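Bacteriophage virulence determinant (Salmonella enterica subsp. enterica serovar Typhimurium str. 14028S, PDB 6GGR) probably acts as a zinc metalloprotease of the PipA family that Salmonella delivers into host cells, where it cleaves NF-kappaB transcription factor subunits. Local coordinates at residues 16-21 against 182-187; 37-42 against 80-85; 65-70 against 107-112; 157-162 against 198-203. One frame throughout, in Å; residues are numbered along the deposited sequence.

Contact 1: residues 16-21 against 182-187; sequences PEHQDN and NPRGPV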
loop_
_atom_site.group_PDB
_atom_site.type_symbol
_atom_site.label_atom_id
_atom_site.label_comp_id
_atom_site.label_asym_id
_atom_site.label_seq_id
_atom_site.Cartn_x
_atom_site.Cartn_y
_atom_site.Cartn_z
ATOM N N PRO B 16 -6.286 -4.815 25.550
ATOM C CA PRO B 16 -6.311 -6.278 25.716
ATOM C C PRO B 16 -5.879 -7.021 24.464
ATOM O O PRO B 16 -5.253 -8.085 24.568
ATOM C CB PRO B 16 -7.778 -6.572 26.063
ATOM C CG PRO B 16 -8.353 -5.273 26.509
ATOM C CD PRO B 16 -7.605 -4.205 25.790
ATOM N N GLU B 17 -6.198 -6.495 23.279
ATOM C CA GLU B 17 -5.791 -7.123 22.028
ATOM C C GLU B 17 -4.279 -7.126 21.834
ATOM O O GLU B 17 -3.794 -7.796 20.918
ATOM C CB GLU B 17 -6.463 -6.414 20.844
ATOM C CG GLU B 17 -7.990 -6.569 20.792
ATOM C CD GLU B 17 -8.725 -5.602 21.717
ATOM O OE1 GLU B 17 -8.055 -4.866 22.472
ATOM O OE2 GLU B 17 -9.976 -5.576 21.689
ATOM N N HIS B 18 -3.531 -6.403 22.668
ATOM C CA HIS B 18 -2.077 -6.335 22.580
ATOM C C HIS B 18 -1.373 -7.120 23.674
ATOM O O HIS B 18 -0.454 -7.894 23.389
ATOM C CB HIS B 18 -1.609 -4.878 22.661
ATOM C CG HIS B 18 -2.124 -4.012 21.562
ATOM N ND1 HIS B 18 -1.988 -2.641 21.579
ATOM C CD2 HIS B 18 -2.766 -4.315 20.410
ATOM C CE1 HIS B 18 -2.531 -2.136 20.486
ATOM N NE2 HIS B 18 -3.008 -3.131 19.759
ATOM N N GLN B 19 -1.789 -6.932 24.931
ATOM C CA GLN B 19 -0.961 -7.299 26.076
ATOM C C GLN B 19 -0.466 -8.740 26.023
ATOM O O GLN B 19 0.562 -9.047 26.636
ATOM C CB GLN B 19 -1.731 -7.068 27.380
ATOM C CG GLN B 19 -2.407 -5.705 27.469
ATOM C CD GLN B 19 -2.129 -4.991 28.781
ATOM O OE1 GLN B 19 -1.011 -4.542 29.033
ATOM N NE2 GLN B 19 -3.150 -4.883 29.624
ATOM N N ASP B 20 -1.165 -9.632 25.325
ATOM C CA ASP B 20 -0.660 -10.983 25.094
ATOM C C ASP B 20 0.152 -10.949 23.802
ATOM O O ASP B 20 -0.401 -10.779 22.711
ATOM C CB ASP B 20 -1.799 -12.003 25.041
ATOM C CG ASP B 20 -2.606 -11.927 23.763
ATOM O OD1 ASP B 20 -3.093 -10.828 23.421
ATOM O OD2 ASP B 20 -2.746 -12.974 23.096
ATOM N N ASN B 21 1.466 -11.091 23.934
ATOM C CA ASN B 21 2.402 -10.787 22.859
ATOM C C ASN B 21 2.205 -9.347 22.408
ATOM O O ASN B 21 1.734 -9.103 21.288
ATOM C CB ASN B 21 2.237 -11.726 21.666
ATOM C CG ASN B 21 3.225 -11.421 20.552
ATOM O OD1 ASN B 21 4.243 -10.763 20.775
ATOM N ND2 ASN B 21 2.925 -11.887 19.344
ATOM N N ASN B 182 5.890 -10.249 15.733
ATOM C CA ASN B 182 4.688 -9.552 16.186
ATOM C C ASN B 182 3.761 -9.376 14.990
ATOM O O ASN B 182 4.183 -8.831 13.956
ATOM C CB ASN B 182 5.006 -8.192 16.820
ATOM C CG ASN B 182 3.795 -7.563 17.503
ATOM O OD1 ASN B 182 3.041 -6.812 16.887
ATOM N ND2 ASN B 182 3.605 -7.874 18.779
ATOM N N PRO B 183 2.497 -9.805 15.083
ATOM C CA PRO B 183 1.611 -9.750 13.907
ATOM C C PRO B 183 1.132 -8.350 13.546
ATOM O O PRO B 183 0.576 -8.176 12.453
ATOM C CB PRO B 183 0.434 -10.644 14.320
ATOM C CG PRO B 183 0.401 -10.546 15.805
ATOM C CD PRO B 183 1.822 -10.394 16.252
ATOM N N ARG B 184 1.320 -7.355 14.413
ATOM C CA ARG B 184 0.824 -6.004 14.180
ATOM C C ARG B 184 1.933 -4.993 13.927
ATOM O O ARG B 184 1.821 -4.170 13.013
ATOM C CB ARG B 184 -0.018 -5.540 15.381
ATOM C CG ARG B 184 -1.299 -6.333 15.598
ATOM C CD ARG B 184 -1.903 -6.030 16.958
ATOM N NE ARG B 184 -1.022 -6.446 18.047
ATOM C CZ ARG B 184 -1.030 -7.650 18.611
ATOM N NH1 ARG B 184 -1.880 -8.582 18.199
ATOM N NH2 ARG B 184 -0.185 -7.925 19.598
ATOM N N GLY B 185 2.997 -5.018 14.723
ATOM C CA GLY B 185 4.035 -4.021 14.624
ATOM C C GLY B 185 3.726 -2.815 15.490
ATOM O O GLY B 185 2.618 -2.666 16.013
ATOM N N PRO B 186 4.703 -1.916 15.640
ATOM C CA PRO B 186 4.524 -0.787 16.569
ATOM C C PRO B 186 3.517 0.252 16.099
ATOM O O PRO B 186 2.840 0.862 16.936
ATOM C CB PRO B 186 5.935 -0.192 16.663
ATOM C CG PRO B 186 6.576 -0.549 15.367
ATOM C CD PRO B 186 6.023 -1.896 14.988
ATOM N N VAL B 187 3.406 0.491 14.792
ATOM C CA VAL B 187 2.536 1.558 14.307
ATOM C C VAL B 187 1.072 1.172 14.461
ATOM O O VAL B 187 0.234 1.999 14.840
ATOM C CB VAL B 187 2.889 1.900 12.848
ATOM C CG1 VAL B 187 1.898 2.903 12.260
ATOM C CG2 VAL B 187 4.298 2.455 12.789
#
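Arg184 reaches from 182-187 to 16-21, with its guanidinium among backbone carbonyls and its shaft against His18. Arg184 NH2 comes within 2.8 Å of Asn21 O, which lies at the guanidinium edge. Glu17 O instead sits above one face, 3.4 Å from Arg184 NH1, too poorly angled for a hydrogen bond. His18 crosses the arginine at a slant, His18 CD2 3.6 Å from Arg184 NE; although the planes are only 21° apart, the groups do not stack. The arginine chain bends at chi3 (-64°), swinging the flat group toward Asn21 O and Glu17 O. An arginine suits the place because it can set N-H groups toward carbonyls at its rim while a charge partner meets NE. Asn21 ND2 packs on Pro183 CD at 3.6 Å.

A second shell fixes these groups. Glu189 forms a salt bridge with Arg184 NE, and Arg184 NH1 gives a weak bond to Ile206 O. Asp14 and Asn192 bind the two ring nitrogens of His18, fixing its rotation. Asn182 OD1 accepts from Arg184 N (3.1 Å, the donor above the amide plane), an Asx turn, and from Gly185 N (2.8 Å), an Asx motif.

Gly185, at phi 88°, where a CB would strike the preceding carbonyl oxygen, is the N-cap of helix 186-197, so the contact ties the short, weakly bonded helix about 16-19 to its start. Arg184 lies about 7 Å, side chain to side chain, from Asp177, a zinc ligand of this protein, though no metal is bound to this chain here; Val187 packs on helix 160-173.

Contact 2: residues 37-42 against 80-85; sequences KARLEP and DAYTQS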
loop_
_atom_site.group_PDB
_atom_site.type_symbol
_atom_site.label_atom_id
_atom_site.label_comp_id
_atom_site.label_asym_id
_atom_site.label_seq_id
_atom_site.Cartn_x
_atom_site.Cartn_y
_atom_site.Cartn_z
ATOM N N LYS B 37 2.063 15.276 28.506
ATOM C CA LYS B 37 1.395 16.492 28.943
ATOM C C LYS B 37 0.938 17.315 27.744
ATOM O O LYS B 37 1.527 17.263 26.662
ATOM C CB LYS B 37 2.325 17.323 29.831
ATOM C CG LYS B 37 2.972 16.537 30.972
ATOM C CD LYS B 37 1.934 15.948 31.922
ATOM C CE LYS B 37 2.559 14.934 32.869
ATOM N NZ LYS B 37 1.575 14.424 33.866
ATOM N N ALA B 38 -0.136 18.076 27.950
ATOM C CA ALA B 38 -0.729 18.894 26.893
ATOM C C ALA B 38 -0.073 20.274 26.884
ATOM O O ALA B 38 -0.689 21.301 27.176
ATOM C CB ALA B 38 -2.235 18.996 27.088
ATOM N N ARG B 39 1.213 20.284 26.533
ATOM C CA ARG B 39 1.995 21.511 26.568
ATOM C C ARG B 39 2.097 22.210 25.217
ATOM O O ARG B 39 2.519 23.370 25.175
ATOM C CB ARG B 39 3.404 21.232 27.109
ATOM C CG ARG B 39 4.256 20.281 26.293
ATOM C CD ARG B 39 5.663 20.223 26.879
ATOM N NE ARG B 39 6.390 19.006 26.514
ATOM C CZ ARG B 39 7.220 18.892 25.482
ATOM N NH1 ARG B 39 7.829 17.735 25.249
ATOM N NH2 ARG B 39 7.450 19.924 24.676
ATOM N N LEU B 40 1.721 21.550 24.124
ATOM C CA LEU B 40 1.639 22.194 22.822
ATOM C C LEU B 40 0.204 22.627 22.550
ATOM O O LEU B 40 -0.752 22.060 23.086
ATOM C CB LEU B 40 2.112 21.260 21.708
ATOM C CG LEU B 40 3.386 20.450 21.947
ATOM C CD1 LEU B 40 3.720 19.639 20.706
ATOM C CD2 LEU B 40 4.552 21.342 22.329
ATOM N N GLU B 41 0.063 23.643 21.701
ATOM C CA GLU B 41 -1.253 24.162 21.355
ATOM C C GLU B 41 -1.830 23.350 20.201
ATOM O O GLU B 41 -1.238 23.340 19.115
ATOM C CB GLU B 41 -1.167 25.631 20.976
ATOM C CG GLU B 41 -2.405 26.440 21.361
ATOM C CD GLU B 41 -3.524 26.318 20.348
ATOM O OE1 GLU B 41 -3.261 26.510 19.142
ATOM O OE2 GLU B 41 -4.665 26.025 20.760
ATOM N N PRO B 42 -2.965 22.660 20.382
ATOM C CA PRO B 42 -3.462 21.769 19.315
ATOM C C PRO B 42 -3.625 22.427 17.952
ATOM O O PRO B 42 -3.294 21.807 16.934
ATOM C CB PRO B 42 -4.812 21.298 19.872
ATOM C CG PRO B 42 -4.645 21.349 21.339
ATOM C CD PRO B 42 -3.768 22.538 21.611
ATOM N N ASP B 80 -7.887 16.780 17.534
ATOM C CA ASP B 80 -8.661 15.840 18.342
ATOM C C ASP B 80 -7.757 14.826 19.028
ATOM O O ASP B 80 -7.956 14.502 20.205
ATOM C CB ASP B 80 -9.692 15.118 17.476
ATOM C CG ASP B 80 -10.850 16.008 17.080
ATOM O OD1 ASP B 80 -11.114 17.001 17.791
ATOM O OD2 ASP B 80 -11.503 15.711 16.058
ATOM N N ALA B 81 -6.764 14.301 18.307
ATOM C CA ALA B 81 -5.893 13.283 18.881
ATOM C C ALA B 81 -5.087 13.837 20.049
ATOM O O ALA B 81 -4.886 13.148 21.056
ATOM C CB ALA B 81 -4.956 12.730 17.810
ATOM N N TYR B 82 -4.614 15.076 19.933
ATOM C CA TYR B 82 -3.810 15.653 21.005
ATOM C C TYR B 82 -4.664 15.988 22.222
ATOM O O TYR B 82 -4.228 15.802 23.364
ATOM C CB TYR B 82 -3.088 16.899 20.501
ATOM C CG TYR B 82 -1.885 17.282 21.333
ATOM C CD1 TYR B 82 -0.645 16.703 21.103
ATOM C CD2 TYR B 82 -1.992 18.219 22.349
ATOM C CE1 TYR B 82 0.455 17.049 21.860
ATOM C CE2 TYR B 82 -0.897 18.575 23.109
ATOM C CZ TYR B 82 0.322 17.985 22.863
ATOM O OH TYR B 82 1.411 18.340 23.623
ATOM N N THR B 83 -5.883 16.486 22.003
ATOM C CA THR B 83 -6.747 16.831 23.125
ATOM C C THR B 83 -7.262 15.590 23.843
ATOM O O THR B 83 -7.550 15.650 25.043
ATOM C CB THR B 83 -7.931 17.677 22.646
ATOM O OG1 THR B 83 -8.676 16.954 21.658
ATOM C CG2 THR B 83 -7.453 18.988 22.052
ATOM N N GLN B 84 -7.372 14.460 23.140
ATOM C CA GLN B 84 -8.074 13.294 23.659
ATOM C C GLN B 84 -7.172 12.124 24.033
ATOM O O GLN B 84 -7.576 11.308 24.866
ATOM C CB GLN B 84 -9.106 12.800 22.630
ATOM C CG GLN B 84 -10.217 13.800 22.346
ATOM C CD GLN B 84 -11.140 13.354 21.224
ATOM O OE1 GLN B 84 -11.035 13.827 20.091
ATOM N NE2 GLN B 84 -12.056 12.447 21.538
ATOM N N SER B 85 -6.008 12.023 23.417
ATOM C CA SER B 85 -5.125 10.902 23.644
ATOM C C SER B 85 -3.806 11.233 24.267
ATOM O O SER B 85 -2.996 11.856 23.688
ATOM C CB SER B 85 -4.840 10.151 22.315
ATOM O OG SER B 85 -3.994 9.091 22.482
#
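The inverse gamma turn centred on Ala38 packs against Tyr82 in the last turn of helix 64-84. The turn is closed by a weak bond from Arg39 N to Lys37 O. With CG anti to the backbone N (chi1 -159°), the Tyr82 ring leaves the helix and carries its hydroxyl to the loop backbone. There Leu40 N donates to Tyr82 OH over 3.3 Å, at 158°. Lys37 O is 3.2 Å from Tyr82 OH. Asn93 of helix 86-100 serves both groups, its OD1 bonded to the tyrosine hydroxyl and its ND2 to Lys37 O. A tyrosine suits the place because its ring packs against Ala38, Leu40 and Pro42 while its hydroxyl meets backbone polar groups.

The leucine crosses the ring at about a right angle: Leu40 CB touches Tyr82 CZ at 3.9 Å, and Leu40 CG is 3.3 Å from Tyr82 OH, a tight fit. Farther along, Ala38 CA approaches Tyr82 CE2 to 3.8 Å, where a small residue lets the loop lie close. At the other end the rigid Pro42 ring sets its CG 3.7 Å from Thr83 CG2, the methyl branch of the threonine.

Packed on Tyr82 and Thr83 and joined through Asn93 to helix 86-100, the loop bridges two consecutive helices. Beside it Ser85, its OG bonded to Phe88 N, caps the second in a typical serine N-cap.

Contact 3: residues 65-70 against 107-112; sequences DTYDEC and WLLGAG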
loop_
_atom_site.group_PDB
_atom_site.type_symbol
_atom_site.label_atom_id
_atom_site.label_comp_id
_atom_site.label_asym_id
_atom_site.label_seq_id
_atom_site.Cartn_x
_atom_site.Cartn_y
_atom_site.Cartn_z
ATOM N N ASP B 65 -5.079 22.711 -4.537
ATOM C CA ASP B 65 -6.427 22.633 -3.985
ATOM C C ASP B 65 -6.567 21.441 -3.045
ATOM O O ASP B 65 -7.007 21.590 -1.899
ATOM C CB ASP B 65 -7.447 22.548 -5.122
ATOM C CG ASP B 65 -8.858 22.851 -4.664
ATOM O OD1 ASP B 65 -9.206 22.483 -3.522
ATOM O OD2 ASP B 65 -9.617 23.460 -5.445
ATOM N N THR B 66 -6.196 20.247 -3.512
ATOM C CA THR B 66 -6.299 19.064 -2.665
ATOM C C THR B 66 -5.424 19.191 -1.426
ATOM O O THR B 66 -5.713 18.572 -0.395
ATOM C CB THR B 66 -5.912 17.814 -3.454
ATOM O OG1 THR B 66 -6.509 17.866 -4.757
ATOM C CG2 THR B 66 -6.391 16.563 -2.735
ATOM N N TYR B 67 -4.350 19.980 -1.507
ATOM C CA TYR B 67 -3.524 20.234 -0.332
ATOM C C TYR B 67 -4.348 20.873 0.779
ATOM O O TYR B 67 -4.337 20.406 1.925
ATOM C CB TYR B 67 -2.341 21.124 -0.712
ATOM C CG TYR B 67 -1.486 21.564 0.458
ATOM C CD1 TYR B 67 -0.429 20.782 0.905
ATOM C CD2 TYR B 67 -1.729 22.768 1.104
ATOM C CE1 TYR B 67 0.359 21.186 1.966
ATOM C CE2 TYR B 67 -0.948 23.179 2.168
ATOM C CZ TYR B 67 0.094 22.384 2.594
ATOM O OH TYR B 67 0.877 22.788 3.651
ATOM N N ASP B 68 -5.078 21.942 0.457
ATOM C CA ASP B 68 -5.884 22.619 1.468
ATOM C C ASP B 68 -6.956 21.692 2.028
ATOM O O ASP B 68 -7.225 21.699 3.235
ATOM C CB ASP B 68 -6.512 23.881 0.874
ATOM C CG ASP B 68 -5.484 24.961 0.573
ATOM O OD1 ASP B 68 -4.557 25.147 1.390
ATOM O OD2 ASP B 68 -5.602 25.625 -0.479
ATOM N N GLU B 69 -7.575 20.880 1.169
ATOM C CA GLU B 69 -8.599 19.947 1.631
ATOM C C GLU B 69 -8.016 18.944 2.617
ATOM O O GLU B 69 -8.571 18.723 3.700
ATOM C CB GLU B 69 -9.224 19.225 0.436
ATOM C CG GLU B 69 -10.067 20.129 -0.455
ATOM C CD GLU B 69 -10.321 19.538 -1.832
ATOM O OE1 GLU B 69 -9.865 18.404 -2.094
ATOM O OE2 GLU B 69 -10.978 20.210 -2.654
ATOM N N CYS B 70 -6.888 18.329 2.259
ATOM C CA CYS B 70 -6.295 17.314 3.121
ATOM C C CYS B 70 -5.704 17.934 4.382
ATOM O O CYS B 70 -5.800 17.349 5.466
ATOM C CB CYS B 70 -5.232 16.528 2.352
ATOM S SG CYS B 70 -5.914 15.382 1.110
ATOM N N TRP B 107 7.529 17.953 7.426
ATOM C CA TRP B 107 7.251 16.928 6.382
ATOM C C TRP B 107 6.489 17.544 5.249
ATOM O O TRP B 107 5.785 18.504 5.426
ATOM C CB TRP B 107 6.453 15.704 6.944
ATOM C CG TRP B 107 7.166 14.931 7.992
ATOM C CD1 TRP B 107 7.421 15.322 9.238
ATOM C CD2 TRP B 107 7.681 13.610 7.879
ATOM N NE1 TRP B 107 8.078 14.360 9.908
ATOM C CE2 TRP B 107 8.251 13.289 9.091
ATOM C CE3 TRP B 107 7.712 12.677 6.850
ATOM C CZ2 TRP B 107 8.845 12.089 9.315
ATOM C CZ3 TRP B 107 8.302 11.504 7.067
ATOM C CH2 TRP B 107 8.864 11.206 8.280
ATOM N N LEU B 108 6.712 16.999 4.060
ATOM C CA LEU B 108 5.895 17.371 2.912
ATOM C C LEU B 108 4.585 16.597 2.938
ATOM O O LEU B 108 4.568 15.389 3.198
ATOM C CB LEU B 108 6.641 17.082 1.609
ATOM C CG LEU B 108 7.841 17.971 1.272
ATOM C CD1 LEU B 108 8.579 17.444 0.048
ATOM C CD2 LEU B 108 7.393 19.406 1.045
ATOM N N LEU B 109 3.484 17.294 2.679
ATOM C CA LEU B 109 2.171 16.657 2.618
ATOM C C LEU B 109 1.882 16.291 1.165
ATOM O O LEU B 109 1.596 17.162 0.340
ATOM C CB LEU B 109 1.099 17.578 3.191
ATOM C CG LEU B 109 -0.334 17.045 3.098
ATOM C CD1 LEU B 109 -0.467 15.715 3.824
ATOM C CD2 LEU B 109 -1.328 18.053 3.649
ATOM N N GLY B 110 1.967 15.000 0.848
ATOM C CA GLY B 110 1.606 14.522 -0.473
ATOM C C GLY B 110 0.109 14.334 -0.613
ATOM O O GLY B 110 -0.374 13.205 -0.748
ATOM N N ALA B 111 -0.633 15.438 -0.579
ATOM C CA ALA B 111 -2.089 15.368 -0.553
ATOM C C ALA B 111 -2.628 14.722 -1.824
ATOM O O ALA B 111 -2.141 14.979 -2.929
ATOM C CB ALA B 111 -2.683 16.768 -0.388
ATOM N N GLY B 112 -3.653 13.890 -1.659
ATOM C CA GLY B 112 -4.253 13.197 -2.777
ATOM C C GLY B 112 -3.467 12.010 -3.286
ATOM O O GLY B 112 -3.846 11.433 -4.311
#
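Helix 65-70 crosses strand 107-111 almost perpendicularly, at 105°, with the axes 7.9 Å apart. This is a helix packed across a strand, nearly at right angles: the first turns of the long helix 64-84 lie against one side of a strand of the small mixed sheet. That strand is bordered by the parallel strand 132-135 and by backbone bonds to Leu49, Ser51 and Gly52.

Leu109 and Ala111, two residues apart, both direct CB toward the helix. Leu109 CG lies anti to the backbone N (chi1 176°), a setting that brings CD2 beside the tyrosine. The Tyr67 ring crosses Leu109 at a slant, with Tyr67 CE1 3.9 Å from Leu109 CB. A broad aromatic suits this flank, where it can span from the helix to the strand and on to Ile50 and Pro53. Leu109 in turn packs on Leu135 of the neighbouring strand, so the apolar contact continues into the sheet.

Ala111 occupies the position where the helix comes closest, and its small size permits it: the CA atoms of Tyr67 and Ala111 are 5.1 Å apart. Its methyl also meets the thiol-bearing residue, with Ala111 CB 3.8 Å from Cys70 CB. Between the two strand residues, Gly110 centres an inverse gamma turn, and Gly112 adopts a positive phi (77°), easy for a residue without a side chain. There Thr66 CG2 rests 4.0 Å from Gly112 N. On the helix, Thr66 O accepts from Cys70 N, and the same oxygen has Ala111 CB 3.5 Å away.

Contact 4: residues 157-162 against 198-203; sequences QFDTTR and MGHTSP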
loop_
_atom_site.group_PDB
_atom_site.type_symbol
_atom_site.label_atom_id
_atom_site.label_comp_id
_atom_site.label_asym_id
_atom_site.label_seq_id
_atom_site.Cartn_x
_atom_site.Cartn_y
_atom_site.Cartn_z
ATOM N N GLN B 157 -13.367 -1.776 7.443
ATOM C CA GLN B 157 -12.917 -0.783 6.477
ATOM C C GLN B 157 -11.989 0.214 7.150
ATOM O O GLN B 157 -12.239 0.656 8.275
ATOM C CB GLN B 157 -14.101 -0.025 5.877
ATOM C CG GLN B 157 -15.086 -0.870 5.106
ATOM C CD GLN B 157 -15.987 -0.031 4.221
ATOM O OE1 GLN B 157 -15.777 1.173 4.067
ATOM N NE2 GLN B 157 -16.993 -0.661 3.630
ATOM N N PHE B 158 -10.911 0.572 6.457
ATOM C CA PHE B 158 -10.134 1.731 6.871
ATOM C C PHE B 158 -10.988 2.985 6.744
ATOM O O PHE B 158 -11.714 3.160 5.762
ATOM C CB PHE B 158 -8.881 1.879 6.010
ATOM C CG PHE B 158 -7.727 1.020 6.444
ATOM C CD1 PHE B 158 -7.010 1.330 7.582
ATOM C CD2 PHE B 158 -7.332 -0.068 5.687
ATOM C CE1 PHE B 158 -5.937 0.557 7.977
ATOM C CE2 PHE B 158 -6.257 -0.846 6.074
ATOM C CZ PHE B 158 -5.559 -0.529 7.225
ATOM N N ASP B 159 -10.906 3.855 7.743
ATOM C CA ASP B 159 -11.534 5.166 7.682
ATOM C C ASP B 159 -10.457 6.242 7.765
ATOM O O ASP B 159 -9.289 5.967 8.050
ATOM C CB ASP B 159 -12.573 5.341 8.799
ATOM C CG ASP B 159 -11.947 5.534 10.170
ATOM O OD1 ASP B 159 -10.921 4.887 10.475
ATOM O OD2 ASP B 159 -12.489 6.348 10.947
ATOM N N THR B 160 -10.869 7.483 7.505
ATOM C CA THR B 160 -9.914 8.585 7.422
ATOM C C THR B 160 -9.100 8.700 8.706
ATOM O O THR B 160 -7.872 8.842 8.667
ATOM C CB THR B 160 -10.657 9.891 7.136
ATOM O OG1 THR B 160 -11.412 9.752 5.929
ATOM C CG2 THR B 160 -9.685 11.056 6.984
ATOM N N THR B 161 -9.768 8.635 9.856
ATOM C CA THR B 161 -9.068 8.812 11.125
ATOM C C THR B 161 -7.952 7.787 11.278
ATOM O O THR B 161 -6.790 8.149 11.501
ATOM C CB THR B 161 -10.056 8.721 12.285
ATOM O OG1 THR B 161 -11.112 9.667 12.082
ATOM C CG2 THR B 161 -9.356 9.023 13.612
ATOM N N ARG B 162 -8.280 6.497 11.141
ATOM C CA ARG B 162 -7.265 5.458 11.286
ATOM C C ARG B 162 -6.140 5.642 10.274
ATOM O O ARG B 162 -4.959 5.546 10.623
ATOM C CB ARG B 162 -7.889 4.070 11.137
ATOM C CG ARG B 162 -6.889 2.936 11.362
ATOM C CD ARG B 162 -7.556 1.561 11.431
ATOM N NE ARG B 162 -8.297 1.345 12.676
ATOM C CZ ARG B 162 -7.756 0.930 13.821
ATOM N NH1 ARG B 162 -6.457 0.686 13.907
ATOM N NH2 ARG B 162 -8.514 0.758 14.894
ATOM N N MET B 198 -9.218 8.216 21.682
ATOM C CA MET B 198 -10.002 9.268 21.043
ATOM C C MET B 198 -11.497 8.984 21.053
ATOM O O MET B 198 -12.270 9.815 20.566
ATOM C CB MET B 198 -9.549 9.456 19.588
ATOM C CG MET B 198 -8.141 9.995 19.421
ATOM S SD MET B 198 -7.637 10.020 17.691
ATOM C CE MET B 198 -8.635 11.382 17.094
ATOM N N GLY B 199 -11.927 7.839 21.577
ATOM C CA GLY B 199 -13.323 7.469 21.482
ATOM C C GLY B 199 -13.722 6.936 20.127
ATOM O O GLY B 199 -14.912 6.937 19.798
ATOM N N HIS B 200 -12.762 6.495 19.322
ATOM C CA HIS B 200 -13.068 5.890 18.033
ATOM C C HIS B 200 -13.588 4.470 18.235
ATOM O O HIS B 200 -12.944 3.648 18.893
ATOM C CB HIS B 200 -11.828 5.888 17.144
ATOM C CG HIS B 200 -12.135 5.823 15.682
ATOM N ND1 HIS B 200 -12.386 4.637 15.027
ATOM C CD2 HIS B 200 -12.240 6.799 14.748
ATOM C CE1 HIS B 200 -12.626 4.882 13.751
ATOM N NE2 HIS B 200 -12.543 6.187 13.556
ATOM N N THR B 201 -14.754 4.184 17.655
ATOM C CA THR B 201 -15.473 2.939 17.916
ATOM C C THR B 201 -14.898 1.736 17.172
ATOM O O THR B 201 -15.178 0.596 17.562
ATOM C CB THR B 201 -16.950 3.125 17.536
ATOM O OG1 THR B 201 -17.522 4.159 18.347
ATOM C CG2 THR B 201 -17.755 1.837 17.720
ATOM N N SER B 202 -14.115 1.955 16.122
ATOM C CA SER B 202 -13.685 0.850 15.274
ATOM C C SER B 202 -12.994 -0.222 16.116
ATOM O O SER B 202 -12.258 0.107 17.053
ATOM C CB SER B 202 -12.734 1.348 14.184
ATOM O OG SER B 202 -11.485 1.747 14.729
ATOM N N PRO B 203 -13.203 -1.507 15.818
ATOM C CA PRO B 203 -12.470 -2.540 16.543
ATOM C C PRO B 203 -10.985 -2.403 16.296
ATOM O O PRO B 203 -10.557 -1.993 15.202
ATOM C CB PRO B 203 -13.022 -3.848 15.949
ATOM C CG PRO B 203 -14.268 -3.479 15.227
ATOM C CD PRO B 203 -14.090 -2.072 14.789
HETATM O O HOH W 1 -10.737 2.411 11.431
#
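The N-cap of helix 160-173, the helix that carries the zinc ligands His166 and His170, is joined here to the loop that follows helix 186-197. Asp159 is the cap, and its two carboxylate oxygens do separate work. Asp159 OD1 accepts from Arg162 N at 3.2 Å, meeting it from above the carboxylate plane. Asp159 OD2 accepts from His200 NE2 across 2.6 Å, on its syn side and near the imidazole plane, although the bond is bent to 139°. An aspartate suits the cap because its short chain serves the helix end and still reaches the histidine.

The other ring nitrogen of His200 pairs with Ser202 OG, 3.0 Å from His200 ND1. Ser202 OG also receives Arg162 NH2 over 3.1 Å, nearly straight at 168° and in the guanidinium plane. Bent at chi3, the arginine turns NH2 toward this hydroxyl. A water accepts from Arg162 NE and donates to Asp159 OD1, bridging the two groups. Asn192 takes Arg162 NH1, and Tyr149 forms a cation-pi contact with the guanidinium.

Thr161 comes head-on from the helix, its CB meeting the ring obliquely, 3.8 Å from His200 CD2, and Thr161 CG2 reaches Met198 CE at 4.3 Å. Gly199, with positive phi, ends helix 186-197 in a Schellman motif, and the loop after it brings His200 to the start of helix 160-173.

Arg162 stands about 5 Å from His166, side chain to side chain. The network caps the helix that carries His166 and His170, whose spacing is consistent with the HExxH helix of zinc metalloproteases, though no zinc is bound to this chain here.

Overall arrangement
Following the chain from the N terminus, 16-21 opens contact 1, the widest loop, which closes only at 182-187. Contacts 2 and 3 both nest inside it and cross each other: 37-42 is followed by 65-70, then 80-85 closes contact 2 and 107-112 closes contact 3. Both use helix 64-84, contact 3 near its start and contact 2 at its end. Contact 4 opens at 157-162, after these, and crosses contact 1 before closing at 198-203. Contacts 1 and 4 tie opposite ends of helix 186-197 to the N-terminal segment and to the start of helix 160-173. Contacts 2 and 4 touch through Met198, whose CE packs on Asp80 and Ala81.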